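Local atomic coordinates of protein P47 (PDB entry 6EKT), a protein that may form part of a botulinum neurotoxin progenitor complex that protects the toxin in the host gut, and folds like tubular lipid-binding proteins. Residues M22-R36 with D228-I242. Sequence-based numbering, arbitrary orientation.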
loop_
_atom_site.group_PDB
_atom_site.type_symbol
_atom_site.label_atom_id
_atom_site.label_comp_id
_atom_site.label_asym_id
_atom_site.label_seq_id
_atom_site.Cartn_x
_atom_site.Cartn_y
_atom_site.Cartn_z
ATOM N N MET A 22 -6.401 7.806 5.932
ATOM C CA MET A 22 -6.324 6.464 5.352
ATOM C C MET A 22 -5.676 5.504 6.352
ATOM O O MET A 22 -4.777 5.887 7.081
ATOM C CB MET A 22 -5.608 6.484 4.007
ATOM C CG MET A 22 -6.584 6.770 2.854
ATOM S SD MET A 22 -5.780 6.666 1.249
ATOM C CE MET A 22 -4.731 8.112 1.348
ATOM N N ASN A 23 -6.184 4.273 6.428
ATOM C CA ASN A 23 -5.823 3.402 7.525
ATOM C C ASN A 23 -5.332 2.066 6.980
ATOM O O ASN A 23 -6.059 1.394 6.241
ATOM C CB ASN A 23 -7.053 3.151 8.412
ATOM C CG ASN A 23 -6.693 2.892 9.866
ATOM O OD1 ASN A 23 -5.692 2.211 10.201
ATOM N ND2 ASN A 23 -7.499 3.466 10.759
ATOM N N THR A 24 -4.142 1.656 7.398
ATOM C CA THR A 24 -3.678 0.286 7.096
ATOM C C THR A 24 -4.175 -0.732 8.130
ATOM O O THR A 24 -3.885 -1.910 7.999
ATOM C CB THR A 24 -2.145 0.180 7.026
ATOM O OG1 THR A 24 -1.578 0.510 8.300
ATOM C CG2 THR A 24 -1.580 1.094 5.980
ATOM N N TYR A 25 -4.892 -0.278 9.157
ATOM C CA TYR A 25 -5.491 -1.171 10.156
ATOM C C TYR A 25 -4.482 -2.151 10.789
ATOM O O TYR A 25 -4.770 -3.353 10.930
ATOM C CB TYR A 25 -6.691 -1.920 9.535
ATOM C CG TYR A 25 -7.883 -1.014 9.299
ATOM C CD1 TYR A 25 -8.549 -0.418 10.391
ATOM C CD2 TYR A 25 -8.351 -0.752 8.013
ATOM C CE1 TYR A 25 -9.632 0.423 10.199
ATOM C CE2 TYR A 25 -9.448 0.100 7.805
ATOM C CZ TYR A 25 -10.088 0.662 8.897
ATOM O OH TYR A 25 -11.187 1.476 8.736
ATOM N N GLY A 26 -3.295 -1.628 11.105
ATOM C CA GLY A 26 -2.220 -2.370 11.802
ATOM C C GLY A 26 -1.295 -3.120 10.862
ATOM O O GLY A 26 -0.331 -3.729 11.309
ATOM N N TRP A 27 -1.591 -3.091 9.559
ATOM C CA TRP A 27 -0.698 -3.702 8.543
ATOM C C TRP A 27 0.343 -2.686 8.055
ATOM O O TRP A 27 0.181 -1.484 8.295
ATOM C CB TRP A 27 -1.515 -4.271 7.376
ATOM C CG TRP A 27 -2.410 -5.389 7.827
ATOM C CD1 TRP A 27 -3.645 -5.266 8.397
ATOM C CD2 TRP A 27 -2.111 -6.786 7.801
ATOM N NE1 TRP A 27 -4.158 -6.518 8.705
ATOM C CE2 TRP A 27 -3.229 -7.467 8.355
ATOM C CE3 TRP A 27 -1.009 -7.539 7.345
ATOM C CZ2 TRP A 27 -3.277 -8.875 8.478
ATOM C CZ3 TRP A 27 -1.050 -8.922 7.456
ATOM C CH2 TRP A 27 -2.188 -9.586 8.008
ATOM N N ASP A 28 1.411 -3.161 7.395
ATOM C CA ASP A 28 2.468 -2.255 6.888
ATOM C C ASP A 28 2.247 -1.711 5.492
ATOM O O ASP A 28 2.385 -0.502 5.270
ATOM C CB ASP A 28 3.860 -2.925 6.964
ATOM C CG ASP A 28 4.259 -3.278 8.368
ATOM O OD1 ASP A 28 3.855 -2.569 9.335
ATOM O OD2 ASP A 28 4.936 -4.295 8.520
ATOM N N ILE A 29 1.945 -2.593 4.532
ATOM C CA ILE A 29 1.702 -2.174 3.146
ATOM C C ILE A 29 0.542 -2.984 2.649
ATOM O O ILE A 29 0.511 -4.209 2.834
ATOM C CB ILE A 29 2.912 -2.378 2.180
ATOM C CG1 ILE A 29 4.205 -1.809 2.796
ATOM C CG2 ILE A 29 2.616 -1.744 0.814
ATOM C CD1 ILE A 29 5.475 -2.051 1.967
ATOM N N VAL A 30 -0.420 -2.288 2.051
ATOM C CA VAL A 30 -1.654 -2.929 1.553
ATOM C C VAL A 30 -1.697 -2.677 0.054
ATOM O O VAL A 30 -1.456 -1.536 -0.385
ATOM C CB VAL A 30 -2.914 -2.365 2.256
ATOM C CG1 VAL A 30 -4.178 -3.005 1.690
ATOM C CG2 VAL A 30 -2.854 -2.635 3.742
ATOM N N TYR A 31 -1.978 -3.734 -0.722
ATOM C CA TYR A 31 -2.030 -3.651 -2.178
ATOM C C TYR A 31 -3.424 -3.987 -2.661
ATOM O O TYR A 31 -4.019 -4.942 -2.175
ATOM C CB TYR A 31 -1.057 -4.661 -2.789
ATOM C CG TYR A 31 0.369 -4.538 -2.276
ATOM C CD1 TYR A 31 0.761 -5.158 -1.086
ATOM C CD2 TYR A 31 1.340 -3.828 -3.010
ATOM C CE1 TYR A 31 2.067 -5.067 -0.619
ATOM C CE2 TYR A 31 2.668 -3.722 -2.551
ATOM C CZ TYR A 31 3.018 -4.351 -1.369
ATOM O OH TYR A 31 4.292 -4.255 -0.895
ATOM N N GLY A 32 -3.947 -3.212 -3.609
ATOM C CA GLY A 32 -5.294 -3.496 -4.155
ATOM C C GLY A 32 -5.432 -3.453 -5.669
ATOM O O GLY A 32 -4.734 -2.685 -6.349
ATOM N N CYS A 33 -6.341 -4.281 -6.192
ATOM C CA CYS A 33 -6.690 -4.275 -7.618
ATOM C C CYS A 33 -8.185 -4.463 -7.795
ATOM O O CYS A 33 -8.818 -5.248 -7.074
ATOM C CB CYS A 33 -5.936 -5.358 -8.400
ATOM S SG CYS A 33 -6.168 -5.314 -10.203
ATOM N N SER A 34 -8.731 -3.712 -8.747
ATOM C CA SER A 34 -10.137 -3.770 -9.136
ATOM C C SER A 34 -10.461 -5.141 -9.741
ATOM O O SER A 34 -9.657 -5.691 -10.511
ATOM C CB SER A 34 -10.397 -2.640 -10.148
ATOM O OG SER A 34 -11.636 -2.797 -10.820
ATOM N N LYS A 35 -11.609 -5.710 -9.361
ATOM C CA LYS A 35 -12.021 -6.988 -9.924
ATOM C C LYS A 35 -12.367 -6.876 -11.408
ATOM O O LYS A 35 -12.225 -7.858 -12.155
ATOM C CB LYS A 35 -13.176 -7.615 -9.130
ATOM C CG LYS A 35 -14.515 -6.921 -9.310
ATOM C CD LYS A 35 -15.656 -7.921 -9.304
ATOM C CE LYS A 35 -17.008 -7.220 -9.323
ATOM N NZ LYS A 35 -17.273 -6.576 -10.636
ATOM N N ARG A 36 -12.823 -5.693 -11.825
ATOM C CA ARG A 36 -13.061 -5.394 -13.244
ATOM C C ARG A 36 -11.789 -5.676 -14.078
ATOM O O ARG A 36 -11.861 -6.271 -15.154
ATOM C CB ARG A 36 -13.552 -3.943 -13.418
ATOM C CG ARG A 36 -14.083 -3.611 -14.813
ATOM C CD ARG A 36 -14.946 -2.354 -14.851
ATOM N NE ARG A 36 -14.210 -1.165 -14.411
ATOM C CZ ARG A 36 -13.450 -0.374 -15.175
ATOM N NH1 ARG A 36 -12.833 0.654 -14.612
ATOM N NH2 ARG A 36 -13.289 -0.588 -16.480
ATOM N N ASP A 228 -8.935 -0.569 4.068
ATOM C CA ASP A 228 -9.483 0.723 3.717
ATOM C C ASP A 228 -9.813 0.708 2.232
ATOM O O ASP A 228 -8.905 0.712 1.399
ATOM C CB ASP A 228 -8.466 1.836 4.051
ATOM C CG ASP A 228 -9.076 3.232 3.984
ATOM O OD1 ASP A 228 -10.091 3.428 3.270
ATOM O OD2 ASP A 228 -8.551 4.134 4.673
ATOM N N GLY A 229 -11.108 0.650 1.905
ATOM C CA GLY A 229 -11.572 0.710 0.502
ATOM C C GLY A 229 -11.148 1.954 -0.279
ATOM O O GLY A 229 -11.085 1.919 -1.512
ATOM N N ASN A 230 -10.846 3.040 0.433
ATOM C CA ASN A 230 -10.381 4.289 -0.203
ATOM C C ASN A 230 -9.020 4.160 -0.887
ATOM O O ASN A 230 -8.624 5.045 -1.651
ATOM C CB ASN A 230 -10.434 5.490 0.777
ATOM C CG ASN A 230 -11.874 5.902 1.109
ATOM O OD1 ASN A 230 -12.732 5.928 0.231
ATOM N ND2 ASN A 230 -12.149 6.198 2.389
ATOM N N ILE A 231 -8.323 3.047 -0.646
ATOM C CA ILE A 231 -7.099 2.719 -1.397
ATOM C C ILE A 231 -7.394 2.698 -2.891
ATOM O O ILE A 231 -6.582 3.160 -3.702
ATOM C CB ILE A 231 -6.458 1.395 -0.937
ATOM C CG1 ILE A 231 -5.974 1.530 0.506
ATOM C CG2 ILE A 231 -5.315 0.975 -1.867
ATOM C CD1 ILE A 231 -5.536 0.234 1.146
ATOM N N LEU A 232 -8.572 2.198 -3.253
ATOM C CA LEU A 232 -8.985 2.229 -4.651
ATOM C C LEU A 232 -10.019 3.322 -4.916
ATOM O O LEU A 232 -10.857 3.197 -5.827
ATOM C CB LEU A 232 -9.412 0.830 -5.153
ATOM C CG LEU A 232 -8.254 -0.191 -5.171
ATOM C CD1 LEU A 232 -8.684 -1.613 -5.468
ATOM C CD2 LEU A 232 -7.196 0.203 -6.188
ATOM N N GLY A 233 -9.928 4.411 -4.143
ATOM C CA GLY A 233 -10.755 5.622 -4.349
ATOM C C GLY A 233 -10.498 6.282 -5.709
ATOM O O GLY A 233 -9.548 5.907 -6.412
ATOM N N ASN A 234 -11.334 7.261 -6.068
ATOM C CA ASN A 234 -11.239 7.986 -7.372
ATOM C C ASN A 234 -11.307 7.005 -8.554
ATOM O O ASN A 234 -10.687 7.256 -9.583
ATOM C CB ASN A 234 -9.933 8.823 -7.523
ATOM C CG ASN A 234 -9.636 9.751 -6.349
ATOM O OD1 ASN A 234 -10.349 10.730 -6.109
ATOM N ND2 ASN A 234 -8.511 9.497 -5.669
ATOM N N ASN A 235 -12.018 5.882 -8.384
ATOM C CA ASN A 235 -12.140 4.790 -9.390
ATOM C C ASN A 235 -10.807 4.229 -9.908
ATOM O O ASN A 235 -10.704 3.831 -11.081
ATOM C CB ASN A 235 -13.037 5.225 -10.576
ATOM C CG ASN A 235 -14.339 5.840 -10.113
ATOM O OD1 ASN A 235 -14.520 7.054 -10.180
ATOM N ND2 ASN A 235 -15.225 5.012 -9.582
ATOM N N SER A 236 -9.794 4.215 -9.039
ATOM C CA SER A 236 -8.479 3.693 -9.383
ATOM C C SER A 236 -8.552 2.204 -9.671
ATOM O O SER A 236 -9.272 1.453 -8.995
ATOM C CB SER A 236 -7.498 3.907 -8.234
ATOM O OG SER A 236 -7.581 5.222 -7.739
ATOM N N GLU A 237 -7.782 1.786 -10.663
ATOM C CA GLU A 237 -7.666 0.385 -11.030
ATOM C C GLU A 237 -6.727 -0.395 -10.106
ATOM O O GLU A 237 -7.010 -1.535 -9.752
ATOM C CB GLU A 237 -7.205 0.287 -12.484
ATOM C CG GLU A 237 -8.345 0.622 -13.443
ATOM C CD GLU A 237 -7.941 0.723 -14.897
ATOM O OE1 GLU A 237 -6.735 0.661 -15.216
ATOM O OE2 GLU A 237 -8.861 0.868 -15.728
ATOM N N VAL A 238 -5.607 0.225 -9.734
ATOM C CA VAL A 238 -4.584 -0.405 -8.887
ATOM C C VAL A 238 -4.172 0.622 -7.820
ATOM O O VAL A 238 -4.153 1.817 -8.084
ATOM C CB VAL A 238 -3.343 -0.877 -9.709
ATOM C CG1 VAL A 238 -2.274 -1.504 -8.818
ATOM C CG2 VAL A 238 -3.737 -1.917 -10.752
ATOM N N GLY A 239 -3.875 0.156 -6.615
ATOM C CA GLY A 239 -3.426 1.055 -5.572
ATOM C C GLY A 239 -2.565 0.380 -4.540
ATOM O O GLY A 239 -2.546 -0.846 -4.428
ATOM N N LEU A 240 -1.847 1.189 -3.774
ATOM C CA LEU A 240 -1.194 0.666 -2.602
ATOM C C LEU A 240 -1.147 1.725 -1.518
ATOM O O LEU A 240 -1.167 2.922 -1.809
ATOM C CB LEU A 240 0.188 0.083 -2.926
ATOM C CG LEU A 240 1.388 0.917 -3.367
ATOM C CD1 LEU A 240 1.888 1.764 -2.223
ATOM C CD2 LEU A 240 2.522 0.002 -3.787
ATOM N N LEU A 241 -1.097 1.257 -0.282
ATOM C CA LEU A 241 -1.068 2.110 0.879
ATOM C C LEU A 241 0.099 1.705 1.752
ATOM O O LEU A 241 0.229 0.544 2.146
ATOM C CB LEU A 241 -2.389 2.004 1.662
ATOM C CG LEU A 241 -2.557 2.922 2.879
ATOM C CD1 LEU A 241 -2.502 4.392 2.464
ATOM C CD2 LEU A 241 -3.881 2.600 3.597
ATOM N N ILE A 242 0.944 2.682 2.052
ATOM C CA ILE A 242 2.110 2.492 2.920
ATOM C C ILE A 242 1.830 3.129 4.284
ATOM O O ILE A 242 1.348 4.259 4.339
ATOM C CB ILE A 242 3.345 3.142 2.255
ATOM C CG1 ILE A 242 3.656 2.426 0.938
ATOM C CG2 ILE A 242 4.583 3.081 3.148
ATOM C CD1 ILE A 242 4.344 3.314 -0.086
HETATM O O HOH W 1 -6.128 -0.727 4.494
#
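V30 O is gripped by two neighbouring residues of the opposite strand: it accepts the N-H of L241 at 2.8 Å (N-H...O angle 160°) and a CA-H contact from L240 CA at 3.1 Å. V30 N returns a bond to L241 O, completing a hydrogen-bonded pair; G32 and G239 form the next. A single further bond, S34 N to E237 O, follows beyond the last bridge, C33 with V238. Strands 29-34 and 238-242 run antiparallel (170° between their axes) as the two middle strands of a six-stranded sheet, flanked by 208-214 and 430-434, near the centre of this elongated, TULIP-like protein. On the face bearing V30 and L241, L241 CD2 meets T24 CG2, at the start of the T24-W27 type I' turn, at 3.6 Å, and CD1 comes near M22 CB, ahead of that turn. There the I231 and V30 side chains cross at about a right angle, I231 CD1 lying 3.6 Å from V30 CG1, and L232 CD1 lies 3.6 Å from C33 N, beside side-chain-less G32. On the other face L240 runs alongside Y31, its CD2 3.9 Å from ring atom CE2, while C33 and V238 both touch W413. Away from the strands, D228 OD2 accepts from N23 N at 2.9 Å through its anti lone pair, while OD1 closes an Asx turn with N230 N. With CG of D228 anti to its own backbone N (chi1 -168°), the carboxylate reaches out to the 22-36 chain, and one water, donating to N23 O and accepting from D228 N, ties the same two residues a second time. D228 N also lies at the edge of the Y25 ring, near its plane, 3.8 Å from CE2.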